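Local coordinates for protein methyltransferase type 12 (Clostridium thermocellum, PDB 3JWG) that probably methylates the 2'-hydroxyl of the 3'-terminal nucleotide of small RNAs, with S-adenosyl-L-methionine as methyl donor, through the methyltransferase domain that forms this chain, at residues P133-V138 and M204-L209; G19-V24 and G41-L46; F123-F128 and E180-S185. All blocks are in the same frame, centred on the assembly; numbering follows the deposited sequence.

Contact 1: residues P133-V138 and M204-L209; sequences PQTVIV and MGVFTL
The carbonyl oxygen V136 O accepts the backbone hydrogen of F207 N at 2.7 Å, with 173° at the hydrogen. The same oxygen receives a CA-H contact from V206 and lies in the plane of the F207 ring, at its edge. The reciprocal bond, V136 N to F207 O, closes a hydrogen-bonded antiparallel pair. A second such pair follows at V138 and G205, where V138 N reaches G205 O at 3.0 Å, and L209 N donates to Q134 O where the loop enters the strand. This joins strand 135-141 to 202-209, the antiparallel strand set between it and the outermost strand 184-191, as in Rossmann-like methyltransferases of order 3-2-1-4-5-7-6.

Side chains separate onto two faces. V136, V138 and F207 share one, which lies against helix 168-182 and F128 of helix 117-131. There V138 CG2 meets F207 CE2 at 3.6 Å, approaching the ring obliquely; with CG beside its own backbone N (chi1 -63°), the ring is carried toward V138. On the other face T135 CG2 touches V206 CG1 at 4.0 Å, while I137 CG2 packs on M204 SD at 3.8 Å, and helix 13-27 lies over I137 and M204. A water links the hydroxyls T135 OG1 and T208 OG1 across their non-hydrogen-bonded pair. At the exposed end the Q134 chain, bent at chi2 (64°), brings OE1 within 3.6 Å of T208 CG2 and lays NE2 beside L209 CB.

The inward-turned amides and carbonyls of V136, V138, G205 and F207 thus satisfy one another beneath the helices, while T135, I137 and M204 turn their backbones to the flanking strands, so apolar side chains can fill both faces.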
loop_
_atom_site.group_PDB
_atom_site.type_symbol
_atom_site.label_atom_id
_atom_site.label_comp_id
_atom_site.label_asym_id
_atom_site.label_seq_id
_atom_site.Cartn_x
_atom_site.Cartn_y
_atom_site.Cartn_z
ATOM N N PRO A 133 -11.635 -4.184 -3.416
ATOM C CA PRO A 133 -12.248 -3.638 -2.199
ATOM C C PRO A 133 -12.919 -2.289 -2.486
ATOM O O PRO A 133 -12.687 -1.683 -3.533
ATOM C CB PRO A 133 -11.060 -3.509 -1.248
ATOM C CG PRO A 133 -9.954 -3.081 -2.195
ATOM C CD PRO A 133 -10.170 -3.993 -3.402
ATOM N N GLN A 134 -13.751 -1.824 -1.557
ATOM C CA GLN A 134 -14.437 -0.550 -1.736
ATOM C C GLN A 134 -13.423 0.586 -1.897
ATOM O O GLN A 134 -13.645 1.523 -2.661
ATOM C CB GLN A 134 -15.345 -0.266 -0.540
ATOM C CG GLN A 134 -15.975 1.115 -0.579
ATOM C CD GLN A 134 -16.920 1.302 -1.751
ATOM O OE1 GLN A 134 -17.151 2.426 -2.197
ATOM N NE2 GLN A 134 -17.483 0.206 -2.245
ATOM N N THR A 135 -12.309 0.489 -1.181
ATOM C CA THR A 135 -11.260 1.510 -1.258
ATOM C C THR A 135 -9.879 0.901 -1.498
ATOM O O THR A 135 -9.527 -0.109 -0.892
ATOM C CB THR A 135 -11.174 2.324 0.053
ATOM O OG1 THR A 135 -12.448 2.921 0.333
ATOM C CG2 THR A 135 -10.109 3.422 -0.064
ATOM N N VAL A 136 -9.103 1.511 -2.388
ATOM C CA VAL A 136 -7.738 1.052 -2.643
ATOM C C VAL A 136 -6.840 2.275 -2.458
ATOM O O VAL A 136 -7.121 3.340 -3.005
ATOM C CB VAL A 136 -7.545 0.513 -4.076
ATOM C CG1 VAL A 136 -6.076 0.155 -4.296
ATOM C CG2 VAL A 136 -8.430 -0.712 -4.306
ATOM N N ILE A 137 -5.789 2.129 -1.663
ATOM C CA ILE A 137 -4.854 3.223 -1.424
ATOM C C ILE A 137 -3.491 2.814 -1.961
ATOM O O ILE A 137 -2.901 1.838 -1.489
ATOM C CB ILE A 137 -4.727 3.530 0.087
ATOM C CG1 ILE A 137 -6.090 3.957 0.649
ATOM C CG2 ILE A 137 -3.692 4.626 0.310
ATOM C CD1 ILE A 137 -6.095 4.146 2.160
ATOM N N VAL A 138 -2.998 3.546 -2.959
ATOM C CA VAL A 138 -1.692 3.246 -3.549
ATOM C C VAL A 138 -0.748 4.401 -3.260
ATOM O O VAL A 138 -1.056 5.553 -3.573
ATOM C CB VAL A 138 -1.769 3.061 -5.089
ATOM C CG1 VAL A 138 -0.397 2.664 -5.629
ATOM C CG2 VAL A 138 -2.807 2.006 -5.455
ATOM N N MET A 204 0.062 9.829 -3.574
ATOM C CA MET A 204 -0.907 8.804 -3.220
ATOM C C MET A 204 -2.190 8.919 -4.019
ATOM O O MET A 204 -2.694 10.020 -4.255
ATOM C CB MET A 204 -1.205 8.896 -1.718
ATOM C CG MET A 204 -2.342 8.017 -1.206
ATOM S SD MET A 204 -2.566 8.272 0.586
ATOM C CE MET A 204 -1.018 7.690 1.156
ATOM N N GLY A 205 -2.698 7.767 -4.452
ATOM C CA GLY A 205 -3.936 7.732 -5.199
ATOM C C GLY A 205 -4.935 6.952 -4.360
ATOM O O GLY A 205 -4.623 5.860 -3.876
ATOM N N VAL A 206 -6.116 7.518 -4.149
ATOM C CA VAL A 206 -7.152 6.832 -3.383
ATOM C C VAL A 206 -8.246 6.457 -4.375
ATOM O O VAL A 206 -8.881 7.318 -4.993
ATOM C CB VAL A 206 -7.716 7.725 -2.257
ATOM C CG1 VAL A 206 -8.789 6.967 -1.466
ATOM C CG2 VAL A 206 -6.585 8.153 -1.332
ATOM N N PHE A 207 -8.434 5.154 -4.545
ATOM C CA PHE A 207 -9.416 4.632 -5.480
ATOM C C PHE A 207 -10.677 4.221 -4.733
ATOM O O PHE A 207 -10.598 3.592 -3.682
ATOM C CB PHE A 207 -8.855 3.399 -6.204
ATOM C CG PHE A 207 -7.647 3.674 -7.059
ATOM C CD1 PHE A 207 -7.771 3.790 -8.443
ATOM C CD2 PHE A 207 -6.379 3.755 -6.494
ATOM C CE1 PHE A 207 -6.645 3.979 -9.257
ATOM C CE2 PHE A 207 -5.247 3.943 -7.295
ATOM C CZ PHE A 207 -5.382 4.052 -8.680
ATOM N N THR A 208 -11.833 4.562 -5.296
ATOM C CA THR A 208 -13.120 4.219 -4.700
ATOM C C THR A 208 -13.936 3.432 -5.718
ATOM O O THR A 208 -14.121 3.872 -6.849
ATOM C CB THR A 208 -13.889 5.486 -4.287
ATOM O OG1 THR A 208 -13.157 6.168 -3.264
ATOM C CG2 THR A 208 -15.285 5.124 -3.746
ATOM N N LEU A 209 -14.414 2.260 -5.312
ATOM C CA LEU A 209 -15.189 1.399 -6.197
ATOM C C LEU A 209 -16.439 2.126 -6.678
ATOM O O LEU A 209 -17.188 2.689 -5.875
ATOM C CB LEU A 209 -15.574 0.104 -5.472
ATOM C CG LEU A 209 -16.292 -0.964 -6.306
ATOM C CD1 LEU A 209 -15.426 -1.367 -7.493
ATOM C CD2 LEU A 209 -16.590 -2.175 -5.436
HETATM O O HOH W 1 -13.251 5.358 -0.876
#

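Contact 2: residues G19-V24 and G41-L46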
loop_
_atom_site.group_PDB
_atom_site.type_symbol
_atom_site.label_atom_id
_atom_site.label_comp_id
_atom_site.label_asym_id
_atom_site.label_seq_id
_atom_site.Cartn_x
_atom_site.Cartn_y
_atom_site.Cartn_z
ATOM N N GLY A 19 0.914 7.111 8.733
ATOM C CA GLY A 19 -0.158 7.685 9.526
ATOM C C GLY A 19 -1.247 8.232 8.627
ATOM O O GLY A 19 -2.434 8.143 8.946
ATOM N N THR A 20 -0.841 8.801 7.497
ATOM C CA THR A 20 -1.785 9.354 6.534
ATOM C C THR A 20 -2.644 8.224 5.965
ATOM O O THR A 20 -3.852 8.371 5.812
ATOM C CB THR A 20 -1.058 10.047 5.372
ATOM O OG1 THR A 20 -0.304 11.161 5.874
ATOM C CG2 THR A 20 -2.060 10.530 4.341
ATOM N N VAL A 21 -2.012 7.102 5.636
ATOM C CA VAL A 21 -2.752 5.958 5.112
ATOM C C VAL A 21 -3.803 5.509 6.128
ATOM O O VAL A 21 -4.956 5.272 5.777
ATOM C CB VAL A 21 -1.817 4.767 4.811
ATOM C CG1 VAL A 21 -2.634 3.586 4.321
ATOM C CG2 VAL A 21 -0.782 5.167 3.758
ATOM N N VAL A 22 -3.400 5.395 7.392
ATOM C CA VAL A 22 -4.321 4.979 8.447
ATOM C C VAL A 22 -5.520 5.926 8.540
ATOM O O VAL A 22 -6.668 5.486 8.649
ATOM C CB VAL A 22 -3.599 4.933 9.817
ATOM C CG1 VAL A 22 -4.580 4.551 10.925
ATOM C CG2 VAL A 22 -2.452 3.926 9.756
ATOM N N ALA A 23 -5.251 7.228 8.494
ATOM C CA ALA A 23 -6.309 8.233 8.578
ATOM C C ALA A 23 -7.285 8.108 7.418
ATOM O O ALA A 23 -8.495 8.244 7.602
ATOM C CB ALA A 23 -5.704 9.641 8.608
ATOM N N VAL A 24 -6.774 7.853 6.218
ATOM C CA VAL A 24 -7.661 7.702 5.070
ATOM C C VAL A 24 -8.583 6.501 5.295
ATOM O O VAL A 24 -9.798 6.587 5.083
ATOM C CB VAL A 24 -6.864 7.513 3.755
ATOM C CG1 VAL A 24 -7.816 7.184 2.609
ATOM C CG2 VAL A 24 -6.093 8.786 3.434
ATOM N N GLY A 41 5.889 -4.999 8.136
ATOM C CA GLY A 41 4.663 -4.722 8.865
ATOM C C GLY A 41 4.558 -3.381 9.567
ATOM O O GLY A 41 3.843 -3.259 10.562
ATOM N N ASN A 42 5.246 -2.368 9.054
ATOM C CA ASN A 42 5.193 -1.053 9.683
ATOM C C ASN A 42 3.782 -0.486 9.715
ATOM O O ASN A 42 3.385 0.140 10.701
ATOM C CB ASN A 42 6.147 -0.084 8.982
ATOM C CG ASN A 42 7.597 -0.447 9.205
ATOM O OD1 ASN A 42 7.982 -0.829 10.309
ATOM N ND2 ASN A 42 8.411 -0.325 8.165
ATOM N N LEU A 43 3.022 -0.712 8.647
ATOM C CA LEU A 43 1.643 -0.233 8.590
ATOM C C LEU A 43 0.781 -1.086 9.527
ATOM O O LEU A 43 -0.105 -0.577 10.222
ATOM C CB LEU A 43 1.096 -0.330 7.167
ATOM C CG LEU A 43 -0.361 0.126 7.027
ATOM C CD1 LEU A 43 -0.460 1.611 7.357
ATOM C CD2 LEU A 43 -0.863 -0.153 5.616
ATOM N N LEU A 44 1.051 -2.389 9.537
ATOM C CA LEU A 44 0.320 -3.315 10.393
ATOM C C LEU A 44 0.377 -2.851 11.848
ATOM O O LEU A 44 -0.636 -2.860 12.546
ATOM C CB LEU A 44 0.919 -4.722 10.271
ATOM C CG LEU A 44 0.468 -5.642 9.131
ATOM C CD1 LEU A 44 0.174 -4.867 7.870
ATOM C CD2 LEU A 44 1.547 -6.678 8.891
ATOM N N SER A 45 1.561 -2.446 12.298
ATOM C CA SER A 45 1.741 -1.975 13.671
ATOM C C SER A 45 0.803 -0.821 13.993
ATOM O O SER A 45 0.156 -0.811 15.041
ATOM C CB SER A 45 3.182 -1.507 13.909
ATOM O OG SER A 45 4.114 -2.535 13.654
ATOM N N LEU A 46 0.744 0.161 13.094
ATOM C CA LEU A 46 -0.109 1.329 13.294
ATOM C C LEU A 46 -1.591 0.981 13.293
ATOM O O LEU A 46 -2.376 1.569 14.035
ATOM C CB LEU A 46 0.154 2.386 12.213
ATOM C CG LEU A 46 1.506 3.105 12.188
ATOM C CD1 LEU A 46 1.471 4.157 11.091
ATOM C CD2 LEU A 46 1.793 3.761 13.533
#
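V22 and L43 meet where two helices flank the same face of a Rossmann-like methyltransferase sheet: helix 13-27, which precedes strand 32-36, and helix 42-48, which follows it. The axes of the two short segments stay 10.0 Å apart and cross at -52°, so contact is made through side chains reaching across the gap.

Apolar packing supplies the whole of this junction. One methyl group, V22 CG2, is shared by two leucines a helical turn apart: it lies 3.9 Å from L43 CD1 and 3.9 Å from L46 CB. The V22 and L43 side chains run alongside each other, pointing opposite ways, whereas L46 crosses V22 at a slant. V21 adds a looser touch, CG1 to L43 CD1 at 4.2 Å. In L43, CG anti to the backbone N (chi1 179°) and the turn at chi2 (64°) together bring CD1 to V22 and V21. Its side chain, like that of V21, also rests on T107 and I109 of strand 105-109. I109 and G37 belong to the magnesium site, and the L43 side chain is about 7 Å from the ion; this apolar layer therefore adjoins the metal-binding region without supplying a ligand. The outer end of the junction is completed by L46, which also packs on Q15 and L18.

The notable polar cluster lies at the start of helix 42-48. G41, at the N-cap position, has a positive phi. Its carbonyl oxygen is held twice by one residue, through S45 N and S45 OG, and the same hydroxyl bonds R72 in helix 63-73.

One further contact between the segments sets a methyl against the backbone: L46 CD1 lies 3.8 Å from G19 N.

Contact 3: residues F123-F128 and E180-S185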
loop_
_atom_site.group_PDB
_atom_site.type_symbol
_atom_site.label_atom_id
_atom_site.label_comp_id
_atom_site.label_asym_id
_atom_site.label_seq_id
_atom_site.Cartn_x
_atom_site.Cartn_y
_atom_site.Cartn_z
ATOM N N PHE A 123 -0.542 -7.663 -11.247
ATOM C CA PHE A 123 -0.894 -7.111 -9.944
ATOM C C PHE A 123 -2.160 -6.247 -10.016
ATOM O O PHE A 123 -2.974 -6.253 -9.090
ATOM C CB PHE A 123 0.267 -6.284 -9.380
ATOM C CG PHE A 123 -0.018 -5.687 -8.024
ATOM C CD1 PHE A 123 -0.186 -6.503 -6.910
ATOM C CD2 PHE A 123 -0.134 -4.309 -7.868
ATOM C CE1 PHE A 123 -0.464 -5.956 -5.653
ATOM C CE2 PHE A 123 -0.411 -3.747 -6.618
ATOM C CZ PHE A 123 -0.577 -4.570 -5.508
ATOM N N GLU A 124 -2.320 -5.500 -11.108
ATOM C CA GLU A 124 -3.497 -4.652 -11.294
ATOM C C GLU A 124 -4.769 -5.498 -11.256
ATOM O O GLU A 124 -5.759 -5.122 -10.628
ATOM C CB GLU A 124 -3.430 -3.922 -12.641
ATOM C CG GLU A 124 -2.287 -2.928 -12.779
ATOM C CD GLU A 124 -2.209 -2.327 -14.174
ATOM O OE1 GLU A 124 -2.944 -2.792 -15.071
ATOM O OE2 GLU A 124 -1.410 -1.391 -14.372
ATOM N N LYS A 125 -4.747 -6.633 -11.952
ATOM C CA LYS A 125 -5.903 -7.525 -11.974
ATOM C C LYS A 125 -6.164 -8.030 -10.563
ATOM O O LYS A 125 -7.295 -7.984 -10.070
ATOM C CB LYS A 125 -5.655 -8.726 -12.889
ATOM C CG LYS A 125 -5.621 -8.416 -14.371
ATOM C CD LYS A 125 -5.502 -9.705 -15.173
ATOM C CE LYS A 125 -5.438 -9.447 -16.670
ATOM N NZ LYS A 125 -5.286 -10.732 -17.426
ATOM N N VAL A 126 -5.111 -8.517 -9.915
ATOM C CA VAL A 126 -5.233 -9.027 -8.551
ATOM C C VAL A 126 -5.839 -7.980 -7.617
ATOM O O VAL A 126 -6.701 -8.282 -6.780
ATOM C CB VAL A 126 -3.852 -9.437 -7.979
ATOM C CG1 VAL A 126 -3.988 -9.799 -6.499
ATOM C CG2 VAL A 126 -3.290 -10.614 -8.761
ATOM N N LEU A 127 -5.389 -6.744 -7.773
ATOM C CA LEU A 127 -5.850 -5.656 -6.929
ATOM C C LEU A 127 -7.262 -5.147 -7.206
ATOM O O LEU A 127 -8.109 -5.135 -6.310
ATOM C CB LEU A 127 -4.858 -4.490 -7.021
ATOM C CG LEU A 127 -5.133 -3.219 -6.211
ATOM C CD1 LEU A 127 -5.429 -3.556 -4.758
ATOM C CD2 LEU A 127 -3.922 -2.304 -6.310
ATOM N N PHE A 128 -7.515 -4.734 -8.441
ATOM C CA PHE A 128 -8.811 -4.171 -8.800
ATOM C C PHE A 128 -9.889 -5.139 -9.281
ATOM O O PHE A 128 -11.064 -4.780 -9.318
ATOM C CB PHE A 128 -8.609 -3.070 -9.844
ATOM C CG PHE A 128 -7.709 -1.953 -9.377
ATOM C CD1 PHE A 128 -8.130 -1.074 -8.383
ATOM C CD2 PHE A 128 -6.432 -1.799 -9.917
ATOM C CE1 PHE A 128 -7.289 -0.055 -7.928
ATOM C CE2 PHE A 128 -5.584 -0.786 -9.471
ATOM C CZ PHE A 128 -6.012 0.088 -8.474
ATOM N N GLU A 180 -10.346 3.662 -14.656
ATOM C CA GLU A 180 -11.323 3.596 -15.735
ATOM C C GLU A 180 -11.532 2.153 -16.192
ATOM O O GLU A 180 -12.663 1.713 -16.375
ATOM C CB GLU A 180 -10.853 4.472 -16.903
ATOM C CG GLU A 180 -11.862 4.652 -18.023
ATOM C CD GLU A 180 -11.924 3.457 -18.950
ATOM O OE1 GLU A 180 -10.880 3.119 -19.549
ATOM O OE2 GLU A 180 -13.012 2.857 -19.085
ATOM N N LYS A 181 -10.437 1.418 -16.348
ATOM C CA LYS A 181 -10.491 0.027 -16.789
ATOM C C LYS A 181 -11.235 -0.895 -15.822
ATOM O O LYS A 181 -11.902 -1.836 -16.251
ATOM C CB LYS A 181 -9.065 -0.501 -17.003
ATOM C CG LYS A 181 -8.977 -1.959 -17.444
ATOM C CD LYS A 181 -7.527 -2.366 -17.699
ATOM C CE LYS A 181 -7.429 -3.782 -18.256
ATOM N NZ LYS A 181 -6.032 -4.151 -18.649
ATOM N N TYR A 182 -11.142 -0.614 -14.524
ATOM C CA TYR A 182 -11.784 -1.459 -13.520
ATOM C C TYR A 182 -13.025 -0.909 -12.810
ATOM O O TYR A 182 -13.524 -1.522 -11.867
ATOM C CB TYR A 182 -10.739 -1.889 -12.489
ATOM C CG TYR A 182 -9.716 -2.847 -13.057
ATOM C CD1 TYR A 182 -10.056 -4.168 -13.343
ATOM C CD2 TYR A 182 -8.415 -2.428 -13.337
ATOM C CE1 TYR A 182 -9.132 -5.048 -13.892
ATOM C CE2 TYR A 182 -7.480 -3.301 -13.889
ATOM C CZ TYR A 182 -7.845 -4.609 -14.163
ATOM O OH TYR A 182 -6.924 -5.480 -14.697
ATOM N N GLY A 183 -13.530 0.236 -13.250
ATOM C CA GLY A 183 -14.729 0.770 -12.624
ATOM C C GLY A 183 -14.543 1.441 -11.278
ATOM O O GLY A 183 -15.398 1.333 -10.393
ATOM N N TYR A 184 -13.424 2.138 -11.122
ATOM C CA TYR A 184 -13.123 2.858 -9.893
ATOM C C TYR A 184 -12.969 4.330 -10.247
ATOM O O TYR A 184 -12.722 4.678 -11.399
ATOM C CB TYR A 184 -11.789 2.389 -9.290
ATOM C CG TYR A 184 -11.842 1.145 -8.429
ATOM C CD1 TYR A 184 -11.866 1.240 -7.038
ATOM C CD2 TYR A 184 -11.850 -0.122 -9.003
ATOM C CE1 TYR A 184 -11.894 0.100 -6.234
ATOM C CE2 TYR A 184 -11.878 -1.276 -8.210
ATOM C CZ TYR A 184 -11.899 -1.156 -6.828
ATOM O OH TYR A 184 -11.916 -2.289 -6.043
ATOM N N SER A 185 -13.125 5.185 -9.245
ATOM C CA SER A 185 -12.908 6.607 -9.423
ATOM C C SER A 185 -11.639 6.810 -8.587
ATOM O O SER A 185 -11.386 6.047 -7.644
ATOM C CB SER A 185 -14.087 7.415 -8.864
ATOM O OG SER A 185 -14.297 7.136 -7.495
HETATM O O HOH W 2 -4.770 -4.675 -15.928
#
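The Y182 ring is sandwiched: F128 CB sits over one face, 3.8 Å from the ring centroid, and K181 CG lies over the other, toward the rim. F128, Y182 and Y184 form an aromatic cluster between helix 117-131 and the end of helix 168-182, on one side of the Rossmann-like sheet. The F128 and Y182 rings are near parallel, at 24°, but slid so far apart that they barely overlap. F128 instead directs its edge at the face of Y184 in a T-shaped pair, CD1 reaching Y184 CE2 at 3.8 Å, while L127 CG lies over the centre of one F128 face.

A Schellman motif at G183, with positive phi, ends helix 168-182 and turns the chain into strand 184-191, so that Y182 and Y184 approach F128 from different sides. Beyond the cluster, R132 bonds the carbonyl oxygens of both F128 and Y182, and Y184 OH bonds P133 O.

At the hydroxyl end of Y182, the aliphatic K125 CG lies 3.2 Å from Y182 OH. E124, whose OE2 is bonded by W174, uses OE1 to accept from a water that in turn accepts a hydrogen bond from K181 NZ and also bonds Y182 OH at 2.6 Å.

Overall arrangement
From the N terminus, contact 2 comes first: it closes a short loop around strand 32-36, bringing helices 13-27 and 42-48 together before the other contacts open. Contact 3 then opens in helix 117-131 and contact 1 in the strand that follows. Contact 3 closes at residues 180-185 and contact 1 at 204-209, so these two cross, and they meet directly where T208 N bonds S185 O. Contact 1 is the hub: one sheet face receives helix 13-27, with V24 CG1 packed on I137 CD1, and the other faces the helices of contact 3. Contacts 2 and 3 do not touch and lie on opposite sides of the chain's centre.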